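Local structure of probable enoyl-CoA hydratase/isomerase (5WYD) at residues A[26-31]-A[59-64]; A[47-52]-A[102-107]; A[54-59]-A[106-111]; A[63-68]-A[111-116]; A[135-140]-A[198-203]. The protein probably acts as an enoyl-CoA hydratase or isomerase of the crotonase family, with an implied role in making the diffusible signal factor DSF. The protein carries 1 engineered substitution. One frame throughout, in Å; residues are numbered along the deposited sequence.

Contact 1 of 5, residues A[26-31]-A[59-64]; sequences HTALIT and DDIYAL
The beta-alpha-beta unit of strand 27-32, helix 42-57 and strand 63-68 closes here, with Thr27 paired to Ala63 and Ala28 to Leu64 in parallel. One carbonyl takes up the turn into the second strand. His26 O accepts the N-H of Tyr62, with N and O 2.6 Å apart. A second, weak bond comes to His26 O from Ala63 N at 3.4 Å. One step on, Ala28 N reaches Ala63 O at 3.1 Å in a nearly straight bond (168° at the hydrogen). At the mouth of the pair His26 and Tyr62 form an offset stack. Their ring centroids are 4.0 Å apart and the planes are tilted by 22°. Tyr62 CE2 sits over the centre of the imidazole. His26 has CG anti to its carbonyl carbon (chi1 -67°), which sets the imidazole alongside the Tyr62 ring, the two side chains pointing the same way. The carboxylate of Asp60 stands nearly perpendicular to the imidazole, but its close approach there is doubtful, and its salt bridge goes to Lys23. On the face of Ala28 and Leu64 the packing is apolar. Ala28 CB meets Ile61 CG2 at 4.0 Å, Ile30 CD1 touches Leu64 CG at 4.2 Å, and Leu64 meets Ile52 and Leu55 of helix 42-57. On the other face Thr27 OG1 lies 3.5 Å from Ala63 CB, and Ala208 of helix 200-211 packs over both residues. A parallel strand pair joined through a helix laid on one face is the classic beta-alpha-beta crossover, used repeatedly in the crotonase fold.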
# COMPACT_ATOMS: atom_id res chain seq x y z
N HIS A 26 -17.28 12.81 32.44
CA HIS A 26 -16.41 13.04 31.29
C HIS A 26 -17.01 12.53 30.00
O HIS A 26 -16.33 12.50 28.99
CB HIS A 26 -15.04 12.42 31.52
CG HIS A 26 -14.26 13.06 32.62
ND1 HIS A 26 -14.05 12.47 33.85
CD2 HIS A 26 -13.56 14.22 32.65
CE1 HIS A 26 -13.31 13.26 34.60
NE2 HIS A 26 -12.99 14.33 33.90
N THR A 27 -18.25 12.09 30.02
CA THR A 27 -18.89 11.54 28.83
C THR A 27 -19.86 12.59 28.30
O THR A 27 -20.62 13.19 29.06
CB THR A 27 -19.60 10.23 29.18
OG1 THR A 27 -18.62 9.31 29.67
CG2 THR A 27 -20.28 9.61 27.97
N ALA A 28 -19.78 12.85 27.00
CA ALA A 28 -20.67 13.81 26.35
C ALA A 28 -21.74 13.07 25.56
O ALA A 28 -21.42 12.26 24.69
CB ALA A 28 -19.89 14.74 25.43
N LEU A 29 -23.00 13.38 25.85
CA LEU A 29 -24.14 12.73 25.21
C LEU A 29 -24.72 13.61 24.12
O LEU A 29 -25.18 14.73 24.39
CB LEU A 29 -25.24 12.42 26.23
CG LEU A 29 -26.55 11.99 25.56
CD1 LEU A 29 -26.41 10.75 24.70
CD2 LEU A 29 -27.61 11.80 26.63
N ILE A 30 -24.75 13.07 22.91
CA ILE A 30 -25.28 13.73 21.74
C ILE A 30 -26.48 12.95 21.24
O ILE A 30 -26.36 11.76 20.96
CB ILE A 30 -24.24 13.80 20.62
CG1 ILE A 30 -22.94 14.33 21.21
CG2 ILE A 30 -24.79 14.62 19.50
CD1 ILE A 30 -21.81 14.35 20.22
N THR A 31 -27.61 13.62 21.08
CA THR A 31 -28.79 12.95 20.60
C THR A 31 -29.25 13.63 19.32
O THR A 31 -29.29 14.87 19.25
CB THR A 31 -29.89 12.98 21.65
OG1 THR A 31 -29.43 12.28 22.81
CG2 THR A 31 -31.11 12.24 21.13
N ASP A 59 -10.68 18.76 27.14
CA ASP A 59 -9.99 17.65 27.80
C ASP A 59 -10.83 17.00 28.87
O ASP A 59 -10.43 15.96 29.41
CB ASP A 59 -8.69 18.12 28.43
CG ASP A 59 -7.75 18.71 27.42
OD1 ASP A 59 -8.14 18.77 26.24
OD2 ASP A 59 -6.62 19.08 27.79
N ASP A 60 -12.00 17.56 29.16
CA ASP A 60 -12.93 17.08 30.17
C ASP A 60 -13.79 15.95 29.65
O ASP A 60 -14.68 15.50 30.36
CB ASP A 60 -13.83 18.22 30.64
CG ASP A 60 -14.52 17.90 31.93
OD1 ASP A 60 -14.05 16.98 32.63
OD2 ASP A 60 -15.51 18.59 32.25
N ILE A 61 -13.67 15.61 28.39
CA ILE A 61 -14.49 14.56 27.82
C ILE A 61 -13.62 13.39 27.40
O ILE A 61 -12.72 13.55 26.57
CB ILE A 61 -15.31 15.07 26.66
CG1 ILE A 61 -16.27 16.09 27.22
CG2 ILE A 61 -16.00 13.89 26.03
CD1 ILE A 61 -17.14 15.50 28.32
N TYR A 62 -13.91 12.22 27.95
CA TYR A 62 -13.17 11.04 27.58
C TYR A 62 -13.99 10.06 26.77
O TYR A 62 -13.41 9.16 26.15
CB TYR A 62 -12.60 10.33 28.81
CG TYR A 62 -11.91 11.25 29.77
CD1 TYR A 62 -11.07 12.25 29.32
CD2 TYR A 62 -12.03 11.06 31.14
CE1 TYR A 62 -10.41 13.07 30.19
CE2 TYR A 62 -11.36 11.88 32.03
CZ TYR A 62 -10.55 12.89 31.55
OH TYR A 62 -9.87 13.73 32.41
N ALA A 63 -15.32 10.20 26.76
CA ALA A 63 -16.16 9.26 26.03
C ALA A 63 -17.26 10.01 25.31
O ALA A 63 -17.56 11.16 25.64
CB ALA A 63 -16.76 8.19 26.94
N LEU A 64 -17.79 9.39 24.26
CA LEU A 64 -18.91 9.91 23.48
C LEU A 64 -19.97 8.84 23.26
O LEU A 64 -19.64 7.67 23.05
CB LEU A 64 -18.41 10.46 22.14
CG LEU A 64 -19.31 11.12 21.10
CD1 LEU A 64 -18.39 11.83 20.14
CD2 LEU A 64 -20.16 10.13 20.33

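Contact 2 of 5, residues A[47-52]-A[102-107]; sequences GLRQLI and FEALRD
Ile52 and Ala104 make the tight part of this helix pair. Ile52 CG2 presses against the backbone, 3.2 Å from Ala104 O. The two CB atoms, of Ile52 and Ala104, are 4.2 Å apart. The gamma branches of Ile52 divide the work. CG2 is anti to the backbone N and meets the carbonyl of Ala104. CG1 is anti to the carbonyl carbon (chi1 -62°) and carries CD1 down to Leu105, where Ile52 CD1 and Leu105 CD1 touch at 4.1 Å. No hydrogen bond links the segments. Helices 42-57 and 88-106 belong to consecutive strand-helix-strand crossovers of the crotonase fold. They run side by side over the same face of the sheet, and Ile52 and Leu105 both rest on Leu64 of strand 63-68. The axes of the short segments approach to 8.5 Å and cross at 25°, close enough for the small Ala104 to sit against the neighbouring helix. Contact is thinner toward the start of the pair. Leu48 CD2 only just meets the ring of Phe102, 4.4 Å from its CD1, and that ring also packs on Glu126 and Cys127 of helix 123-130. The outer side is looser. Arg49 lays its CG 4.1 Å from Ala104 CB, then turns its guanidinium away to a salt bridge with Glu100. Farther round helix 88-106, Glu103 makes a salt bridge to Arg242 of a second subunit.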
# COMPACT_ATOMS: atom_id res chain seq x y z
N GLY A 47 -23.11 20.43 12.14
CA GLY A 47 -22.97 20.51 13.58
C GLY A 47 -22.19 19.32 14.09
O GLY A 47 -21.24 19.48 14.86
N LEU A 48 -22.48 18.14 13.55
CA LEU A 48 -21.81 16.94 14.01
C LEU A 48 -20.31 17.07 13.84
O LEU A 48 -19.55 16.91 14.80
CB LEU A 48 -22.32 15.73 13.25
CG LEU A 48 -21.51 14.54 13.70
CD1 LEU A 48 -21.62 14.37 15.20
CD2 LEU A 48 -21.97 13.31 12.94
N ARG A 49 -19.88 17.46 12.64
CA ARG A 49 -18.46 17.71 12.45
C ARG A 49 -17.98 18.77 13.42
O ARG A 49 -17.01 18.57 14.16
CB ARG A 49 -18.20 18.19 11.04
CG ARG A 49 -16.75 18.52 10.84
CD ARG A 49 -16.51 19.47 9.69
NE ARG A 49 -17.55 19.42 8.68
CZ ARG A 49 -17.95 20.49 8.01
NH1 ARG A 49 -17.39 21.66 8.28
NH2 ARG A 49 -18.90 20.39 7.09
N GLN A 50 -18.70 19.87 13.50
CA GLN A 50 -18.28 20.91 14.41
C GLN A 50 -18.30 20.42 15.83
O GLN A 50 -17.35 20.64 16.58
CB GLN A 50 -19.20 22.11 14.24
CG GLN A 50 -19.08 22.76 12.90
CD GLN A 50 -20.01 23.91 12.76
OE1 GLN A 50 -20.87 24.12 13.60
NE2 GLN A 50 -19.82 24.70 11.72
N LEU A 51 -19.34 19.66 16.19
CA LEU A 51 -19.42 19.22 17.56
C LEU A 51 -18.21 18.38 17.91
O LEU A 51 -17.53 18.65 18.90
CB LEU A 51 -20.73 18.49 17.78
CG LEU A 51 -21.08 17.98 19.16
CD1 LEU A 51 -20.95 19.11 20.15
CD2 LEU A 51 -22.54 17.61 19.03
N ILE A 52 -17.81 17.48 17.00
CA ILE A 52 -16.67 16.61 17.24
C ILE A 52 -15.40 17.41 17.47
O ILE A 52 -14.61 17.10 18.37
CB ILE A 52 -16.49 15.63 16.08
CG1 ILE A 52 -17.70 14.74 15.94
CG2 ILE A 52 -15.28 14.78 16.32
CD1 ILE A 52 -17.90 13.85 17.15
N PHE A 102 -19.00 12.07 9.27
CA PHE A 102 -18.76 10.72 9.78
C PHE A 102 -17.27 10.46 10.01
O PHE A 102 -16.89 9.81 10.99
CB PHE A 102 -19.35 9.68 8.86
CG PHE A 102 -20.85 9.69 8.85
CD1 PHE A 102 -21.58 10.02 9.99
CD2 PHE A 102 -21.53 9.33 7.72
CE1 PHE A 102 -22.95 10.02 9.96
CE2 PHE A 102 -22.89 9.28 7.71
CZ PHE A 102 -23.61 9.64 8.82
N GLU A 103 -16.42 10.93 9.11
CA GLU A 103 -15.00 10.77 9.34
C GLU A 103 -14.57 11.51 10.59
O GLU A 103 -13.72 11.03 11.35
CB GLU A 103 -14.25 11.25 8.12
CG GLU A 103 -14.46 10.35 6.93
CD GLU A 103 -13.93 10.99 5.69
OE1 GLU A 103 -13.97 10.39 4.60
OE2 GLU A 103 -13.43 12.12 5.84
N ALA A 104 -15.15 12.69 10.83
CA ALA A 104 -14.84 13.40 12.07
C ALA A 104 -15.23 12.57 13.29
O ALA A 104 -14.47 12.49 14.26
CB ALA A 104 -15.54 14.76 12.09
N LEU A 105 -16.41 11.93 13.24
CA LEU A 105 -16.83 11.10 14.36
C LEU A 105 -15.87 9.94 14.55
O LEU A 105 -15.40 9.68 15.66
CB LEU A 105 -18.25 10.58 14.08
CG LEU A 105 -18.80 9.47 14.98
CD1 LEU A 105 -18.84 9.93 16.43
CD2 LEU A 105 -20.15 8.87 14.49
N ARG A 106 -15.50 9.31 13.43
CA ARG A 106 -14.55 8.21 13.45
C ARG A 106 -13.22 8.66 14.01
O ARG A 106 -12.47 7.85 14.57
CB ARG A 106 -14.39 7.70 12.03
CG ARG A 106 -13.24 6.75 11.86
CD ARG A 106 -13.11 6.37 10.40
NE ARG A 106 -12.78 7.48 9.52
CZ ARG A 106 -11.55 7.77 9.13
NH1 ARG A 106 -10.55 7.02 9.55
NH2 ARG A 106 -11.33 8.79 8.31
N ASP A 107 -12.87 9.91 13.82
CA ASP A 107 -11.62 10.44 14.32
C ASP A 107 -11.73 11.08 15.70
O ASP A 107 -10.78 11.73 16.14
CB ASP A 107 -11.06 11.44 13.32
CG ASP A 107 -10.60 10.78 12.06
OD1 ASP A 107 -10.54 9.54 12.02
OD2 ASP A 107 -10.31 11.51 11.09

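Contact 3 of 5, residues A[54-59]-A[106-111]; sequences HLNRDD and RDFRGV
Arg109 holds CG between its backbone N and carbonyl carbon (chi1 56°) and is then extended to NE, a shape that carries its guanidinium along the end of helix 42-57 to Asp59. On the way the chain runs beside Asn56, whose side chain also meets the edge of the Phe108 ring. Asp59 OD1 comes within 2.9 Å of Arg109 NH2. This salt bridge includes a straight hydrogen bond, 171° at the hydrogen. The oxygen lies almost in the guanidinium plane but is met on its anti side, 35° out of the carboxylate plane. The same NH2 also points at the backbone. Its distance to Asp58 O is modelled as 2.4 Å, too short to be trusted in detail. Deeper in, Phe108 has CG anti to its backbone N (chi1 169°), which turns the ring toward Leu55. Phe108 CE1 lies 4.1 Å from Leu55 CB, and both side chains also pack on Leu64. Gly110 N sits over the centre of the Phe108 ring, 3.3 Å above its plane. Two helix-to-strand connections thus meet: a buried Leu-Phe contact below, an arginine-aspartate bridge near the surface. Such side-by-side turns from helix into strand belong to successive beta-alpha-beta crossovers, here in the crotonase fold.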
# COMPACT_ATOMS: atom_id res chain seq x y z
N HIS A 54 -15.11 20.49 18.60
CA HIS A 54 -15.15 21.12 19.91
C HIS A 54 -14.86 20.10 20.99
O HIS A 54 -14.14 20.39 21.95
CB HIS A 54 -16.52 21.75 20.11
CG HIS A 54 -16.71 23.04 19.38
ND1 HIS A 54 -16.95 23.08 18.02
CD2 HIS A 54 -16.71 24.33 19.80
CE1 HIS A 54 -17.08 24.34 17.64
NE2 HIS A 54 -16.94 25.12 18.70
N LEU A 55 -15.41 18.89 20.83
CA LEU A 55 -15.21 17.83 21.80
C LEU A 55 -13.75 17.43 21.86
O LEU A 55 -13.17 17.28 22.95
CB LEU A 55 -16.08 16.64 21.42
CG LEU A 55 -17.59 16.89 21.44
CD1 LEU A 55 -18.34 15.61 21.11
CD2 LEU A 55 -18.05 17.51 22.75
N ASN A 56 -13.12 17.33 20.70
CA ASN A 56 -11.70 17.01 20.65
C ASN A 56 -10.89 18.03 21.40
O ASN A 56 -9.86 17.70 21.97
CB ASN A 56 -11.23 16.95 19.21
CG ASN A 56 -11.66 15.72 18.54
OD1 ASN A 56 -11.82 15.67 17.33
ND2 ASN A 56 -11.85 14.68 19.33
N ARG A 57 -11.27 19.29 21.30
CA ARG A 57 -10.55 20.31 22.03
C ARG A 57 -10.71 20.17 23.54
O ARG A 57 -9.75 20.38 24.29
CB ARG A 57 -10.99 21.69 21.56
CG ARG A 57 -10.64 21.94 20.11
CD ARG A 57 -10.85 23.40 19.78
NE ARG A 57 -10.65 23.68 18.37
CZ ARG A 57 -11.63 23.71 17.47
NH1 ARG A 57 -12.88 23.48 17.85
NH2 ARG A 57 -11.36 23.97 16.20
N ASP A 58 -11.91 19.84 24.02
CA ASP A 58 -12.13 19.76 25.45
C ASP A 58 -11.44 18.54 26.06
O ASP A 58 -11.68 17.41 25.63
CB ASP A 58 -13.61 19.70 25.76
CG ASP A 58 -13.88 19.93 27.21
OD1 ASP A 58 -12.91 19.86 28.00
OD2 ASP A 58 -15.04 20.21 27.55
N ASP A 59 -10.68 18.76 27.14
CA ASP A 59 -9.99 17.65 27.80
C ASP A 59 -10.83 17.00 28.87
O ASP A 59 -10.43 15.96 29.41
CB ASP A 59 -8.69 18.12 28.43
CG ASP A 59 -7.75 18.71 27.42
OD1 ASP A 59 -8.14 18.77 26.24
OD2 ASP A 59 -6.62 19.08 27.79
N ARG A 106 -15.50 9.31 13.43
CA ARG A 106 -14.55 8.21 13.45
C ARG A 106 -13.22 8.66 14.01
O ARG A 106 -12.47 7.85 14.57
CB ARG A 106 -14.39 7.70 12.03
CG ARG A 106 -13.24 6.75 11.86
CD ARG A 106 -13.11 6.37 10.40
NE ARG A 106 -12.78 7.48 9.52
CZ ARG A 106 -11.55 7.77 9.13
NH1 ARG A 106 -10.55 7.02 9.55
NH2 ARG A 106 -11.33 8.79 8.31
N ASP A 107 -12.87 9.91 13.82
CA ASP A 107 -11.62 10.44 14.32
C ASP A 107 -11.73 11.08 15.70
O ASP A 107 -10.78 11.73 16.14
CB ASP A 107 -11.06 11.44 13.32
CG ASP A 107 -10.60 10.78 12.06
OD1 ASP A 107 -10.54 9.54 12.02
OD2 ASP A 107 -10.31 11.51 11.09
N PHE A 108 -12.87 10.95 16.39
CA PHE A 108 -12.95 11.52 17.72
C PHE A 108 -11.87 10.89 18.58
O PHE A 108 -11.70 9.67 18.58
CB PHE A 108 -14.35 11.28 18.31
CG PHE A 108 -14.44 11.61 19.77
CD1 PHE A 108 -13.91 12.78 20.26
CD2 PHE A 108 -15.09 10.78 20.65
CE1 PHE A 108 -13.99 13.09 21.61
CE2 PHE A 108 -15.16 11.09 22.00
CZ PHE A 108 -14.62 12.24 22.47
N ARG A 109 -11.10 11.73 19.30
CA ARG A 109 -9.98 11.19 20.07
C ARG A 109 -10.45 10.24 21.16
O ARG A 109 -9.79 9.23 21.44
CB ARG A 109 -9.14 12.31 20.67
CG ARG A 109 -9.87 13.30 21.54
CD ARG A 109 -8.87 14.28 22.11
NE ARG A 109 -9.50 15.15 23.09
CZ ARG A 109 -8.85 15.99 23.88
NH1 ARG A 109 -7.52 16.08 23.82
NH2 ARG A 109 -9.52 16.73 24.74
N GLY A 110 -11.54 10.58 21.82
CA GLY A 110 -12.14 9.70 22.80
C GLY A 110 -12.95 8.61 22.15
O GLY A 110 -13.15 8.59 20.94
N VAL A 111 -13.31 7.61 22.95
CA VAL A 111 -14.12 6.51 22.45
C VAL A 111 -15.54 6.98 22.18
O VAL A 111 -16.13 7.76 22.94
CB VAL A 111 -14.11 5.34 23.45
CG1 VAL A 111 -14.69 5.79 24.74
CG2 VAL A 111 -14.91 4.19 22.90

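Contact 4 of 5, residues A[63-68]-A[111-116]; sequences ALVVTG and VSIAAI
Backbone hydrogen bonds hold Leu64 and Val66 to strand 111-116 in regular parallel fashion. Leu64 N gives its hydrogen to Val111 O at 2.7 Å, and Leu64 O accepts from Ile113 N at the same 2.7 Å. Val66 N then bonds Ile113 O at 3.1 Å, and Val66 O takes Ala115 N at 2.9 Å. Each of these two residues therefore bridges a pair of partners two apart. One side-chain bond is added near the end. Thr67 OG1, anti to its backbone N (chi1 -168°), reaches across to the neighbouring strand and donates to Ala115 O at 3.0 Å, from a direction tilted 32° out of the carbonyl plane. The two strands lie next to each other in the main sheet of the crotonase fold and are joined through helix 88-106. Their segment axes cross at -21°, the usual twist of such a sheet. Apolar packing differs on the two faces. On that of Ala63, Val65, Val111 and Ile113, Ala63 CB meets Val111 CG1 at 3.9 Å and Val65 CG2 meets Ile113 CB at 4.2 Å. Helix 200-211 covers this face, with Ala204 on Val65, Leu207 on Ile113 and Val211 on Val111. On the opposite face Leu64 CD2 touches Ser112 CB at 3.9 Å, and Val66 lies beside Ala114. The hydroxyl of buried Ser112 is satisfied by a hydrogen bond with the N-H of Asp132.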
# COMPACT_ATOMS: atom_id res chain seq x y z
N ALA A 63 -15.32 10.20 26.76
CA ALA A 63 -16.16 9.26 26.03
C ALA A 63 -17.26 10.01 25.31
O ALA A 63 -17.56 11.16 25.64
CB ALA A 63 -16.76 8.19 26.94
N LEU A 64 -17.79 9.39 24.26
CA LEU A 64 -18.91 9.91 23.48
C LEU A 64 -19.97 8.84 23.26
O LEU A 64 -19.64 7.67 23.05
CB LEU A 64 -18.41 10.46 22.14
CG LEU A 64 -19.31 11.12 21.10
CD1 LEU A 64 -18.39 11.83 20.14
CD2 LEU A 64 -20.16 10.13 20.33
N VAL A 65 -21.24 9.25 23.35
CA VAL A 65 -22.38 8.38 23.09
C VAL A 65 -23.32 9.11 22.14
O VAL A 65 -23.47 10.33 22.23
CB VAL A 65 -23.10 7.98 24.40
CG1 VAL A 65 -24.35 7.13 24.11
CG2 VAL A 65 -22.14 7.22 25.32
N VAL A 66 -23.83 8.38 21.15
CA VAL A 66 -24.84 8.88 20.22
C VAL A 66 -26.02 7.92 20.18
O VAL A 66 -25.84 6.71 19.96
CB VAL A 66 -24.28 9.11 18.81
CG1 VAL A 66 -23.23 10.17 18.86
CG2 VAL A 66 -23.68 7.83 18.28
N THR A 67 -27.23 8.45 20.32
CA THR A 67 -28.44 7.64 20.29
C THR A 67 -29.52 8.39 19.51
O THR A 67 -29.45 9.61 19.36
CB THR A 67 -28.95 7.30 21.72
OG1 THR A 67 -29.95 6.27 21.66
CG2 THR A 67 -29.56 8.52 22.36
N GLY A 68 -30.49 7.64 19.00
CA GLY A 68 -31.56 8.26 18.25
C GLY A 68 -32.73 8.65 19.13
O GLY A 68 -33.22 7.87 19.96
N VAL A 111 -13.31 7.61 22.95
CA VAL A 111 -14.12 6.51 22.45
C VAL A 111 -15.54 6.98 22.18
O VAL A 111 -16.13 7.76 22.94
CB VAL A 111 -14.11 5.34 23.45
CG1 VAL A 111 -14.69 5.79 24.74
CG2 VAL A 111 -14.91 4.19 22.90
N SER A 112 -16.10 6.52 21.08
CA SER A 112 -17.46 6.82 20.67
C SER A 112 -18.25 5.53 20.76
O SER A 112 -17.79 4.48 20.30
CB SER A 112 -17.49 7.43 19.26
OG SER A 112 -16.90 6.59 18.28
N ILE A 113 -19.39 5.58 21.42
CA ILE A 113 -20.24 4.42 21.61
C ILE A 113 -21.55 4.75 20.92
O ILE A 113 -22.14 5.81 21.18
CB ILE A 113 -20.47 4.11 23.10
CG1 ILE A 113 -19.16 4.03 23.87
CG2 ILE A 113 -21.16 2.78 23.27
CD1 ILE A 113 -19.44 3.86 25.29
N ALA A 114 -22.02 3.85 20.08
CA ALA A 114 -23.26 4.04 19.35
C ALA A 114 -24.34 3.23 20.05
O ALA A 114 -24.26 2.01 20.10
CB ALA A 114 -23.11 3.56 17.92
N ALA A 115 -25.36 3.92 20.56
CA ALA A 115 -26.47 3.27 21.25
C ALA A 115 -27.67 3.25 20.32
O ALA A 115 -28.34 4.27 20.15
CB ALA A 115 -26.78 4.02 22.54
N ILE A 116 -28.01 2.07 19.84
CA ILE A 116 -29.06 1.88 18.85
C ILE A 116 -30.37 1.60 19.57
O ILE A 116 -30.65 0.48 19.99
CB ILE A 116 -28.70 0.76 17.88
CG1 ILE A 116 -27.33 1.04 17.26
CG2 ILE A 116 -29.80 0.62 16.83
CD1 ILE A 116 -26.85 -0.02 16.31

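Contact 5 of 5, residues A[135-140]-A[198-203]; sequences IAERQA and GEARGA
Glu137 and Ala200 meet with their CB atoms directed at each other's segment. Glu137 has CG anti to its carbonyl carbon (chi1 -64°) and is extended beyond it. That sets the methylene against the methyl, Glu137 CG 3.6 Å from Ala200 CB, and carries the carboxylate past the helix start to the chain before it. There Glu137 OE1 comes 3.0 Å from Gly198 N. Gly198 has a positive phi of 82°, a backbone shape that favours glycine. Two residues back along the strand, Ile135 points the same way as Glu137 and meets the next part of the helix. Its two branches part over Ala203: Ile135 CG2 faces Ala203 CB at 4.3 Å, while Ile135 CD1 reaches the backbone, 4.1 Å from Ala203 C. Ile135 is also covered by Ala204 and Leu207 of the same helix. In the crotonase fold this is helix-on-sheet packing. Strand 193-195, next to strand 133-137, is the outermost strand of the sheet within this chain, and the chain then turns back as helix 200-211 over the sheet face that carries Ile135 and Ile113. The small Ala200 and Ala203 probably help the helix lie close to the strand. Ala200 also packs on Val195. Beyond Glu137 the strand ends in a type I turn, closed by Ala140 N to Glu137 O at 3.2 Å.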
# COMPACT_ATOMS: atom_id res chain seq x y z
N ILE A 135 -23.91 -0.66 20.67
CA ILE A 135 -24.79 -1.33 21.61
C ILE A 135 -26.21 -1.21 21.07
O ILE A 135 -26.70 -0.09 20.88
CB ILE A 135 -24.70 -0.68 23.01
CG1 ILE A 135 -23.27 -0.65 23.51
CG2 ILE A 135 -25.60 -1.40 24.01
CD1 ILE A 135 -23.18 -0.05 24.88
N ALA A 136 -26.89 -2.34 20.90
CA ALA A 136 -28.23 -2.29 20.32
C ALA A 136 -29.27 -3.03 21.14
O ALA A 136 -28.98 -4.05 21.79
CB ALA A 136 -28.24 -2.84 18.89
N GLU A 137 -30.48 -2.46 21.12
CA GLU A 137 -31.71 -3.02 21.66
C GLU A 137 -32.17 -4.15 20.76
O GLU A 137 -31.97 -4.11 19.54
CB GLU A 137 -32.77 -1.93 21.73
CG GLU A 137 -32.43 -0.78 22.67
CD GLU A 137 -33.51 0.29 22.68
OE1 GLU A 137 -33.38 1.26 23.45
OE2 GLU A 137 -34.47 0.16 21.90
N ARG A 138 -32.79 -5.17 21.34
CA ARG A 138 -33.05 -6.37 20.56
C ARG A 138 -33.87 -6.07 19.32
O ARG A 138 -33.69 -6.71 18.28
CB ARG A 138 -33.76 -7.38 21.44
CG ARG A 138 -33.14 -7.46 22.78
CD ARG A 138 -33.54 -8.75 23.41
NE ARG A 138 -34.93 -9.02 23.12
CZ ARG A 138 -35.94 -8.49 23.80
NH1 ARG A 138 -35.69 -7.67 24.82
NH2 ARG A 138 -37.19 -8.79 23.48
N GLN A 139 -34.76 -5.09 19.41
CA GLN A 139 -35.74 -4.85 18.35
C GLN A 139 -35.17 -4.18 17.12
O GLN A 139 -35.71 -4.34 16.02
CB GLN A 139 -36.89 -4.03 18.89
CG GLN A 139 -36.60 -2.57 19.19
CD GLN A 139 -35.84 -2.40 20.47
OE1 GLN A 139 -35.41 -3.37 21.09
NE2 GLN A 139 -35.72 -1.17 20.92
N ALA A 140 -34.13 -3.38 17.29
CA ALA A 140 -33.62 -2.59 16.18
C ALA A 140 -33.21 -3.46 15.00
O ALA A 140 -32.71 -4.58 15.18
CB ALA A 140 -32.43 -1.74 16.65
N GLY A 198 -34.88 -0.26 25.50
CA GLY A 198 -34.76 0.96 26.28
C GLY A 198 -33.52 1.08 27.15
O GLY A 198 -33.27 2.17 27.69
N GLU A 199 -32.71 0.02 27.24
CA GLU A 199 -31.51 -0.01 28.07
C GLU A 199 -30.27 0.36 27.27
O GLU A 199 -29.18 0.39 27.84
CB GLU A 199 -31.35 -1.40 28.71
CG GLU A 199 -32.45 -1.89 29.70
CD GLU A 199 -32.28 -3.37 30.12
OE1 GLU A 199 -31.27 -3.98 29.74
OE2 GLU A 199 -33.16 -3.94 30.81
N ALA A 200 -30.40 0.66 25.97
CA ALA A 200 -29.23 1.00 25.17
C ALA A 200 -28.57 2.28 25.66
O ALA A 200 -27.34 2.34 25.77
CB ALA A 200 -29.60 1.12 23.69
N ARG A 201 -29.36 3.32 25.94
CA ARG A 201 -28.78 4.57 26.42
C ARG A 201 -28.09 4.39 27.77
O ARG A 201 -26.92 4.76 27.94
CB ARG A 201 -29.85 5.66 26.53
CG ARG A 201 -29.28 6.95 27.12
CD ARG A 201 -30.37 7.86 27.63
NE ARG A 201 -29.84 8.97 28.40
CZ ARG A 201 -30.59 9.87 29.03
NH1 ARG A 201 -30.02 10.85 29.72
NH2 ARG A 201 -31.92 9.76 29.00
N GLY A 202 -28.77 3.77 28.73
CA GLY A 202 -28.15 3.60 30.02
C GLY A 202 -26.88 2.78 29.92
O GLY A 202 -25.82 3.20 30.39
N ALA A 203 -26.96 1.68 29.17
CA ALA A 203 -25.80 0.81 29.03
C ALA A 203 -24.64 1.55 28.37
O ALA A 203 -23.49 1.45 28.83
CB ALA A 203 -26.16 -0.43 28.20

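In the fold
Contacts 1 and 4 share strand 63-68 and lie in one sheet, their centres 9 Å apart. Contact 5 joins that sheet on the next strand, 133-137, about 11 Å from contact 4 between centres, where Ile135 bonds the backbone of Ala114 and Ile116. Contacts 2 and 3 both use helix 42-57, with centres about 9 Å apart. Leu64 ties them to the sheet through Ile52, Leu55, Leu105 and Phe108. Contact 5 packs the start of helix 200-211 on the other sheet face, and its centre is 24 Å from that of contact 3. None of the five includes the pentanedial pocket of Lys72, Phe73 and Arg179; the side chain of Glu137 is about 14 Å from the ligand.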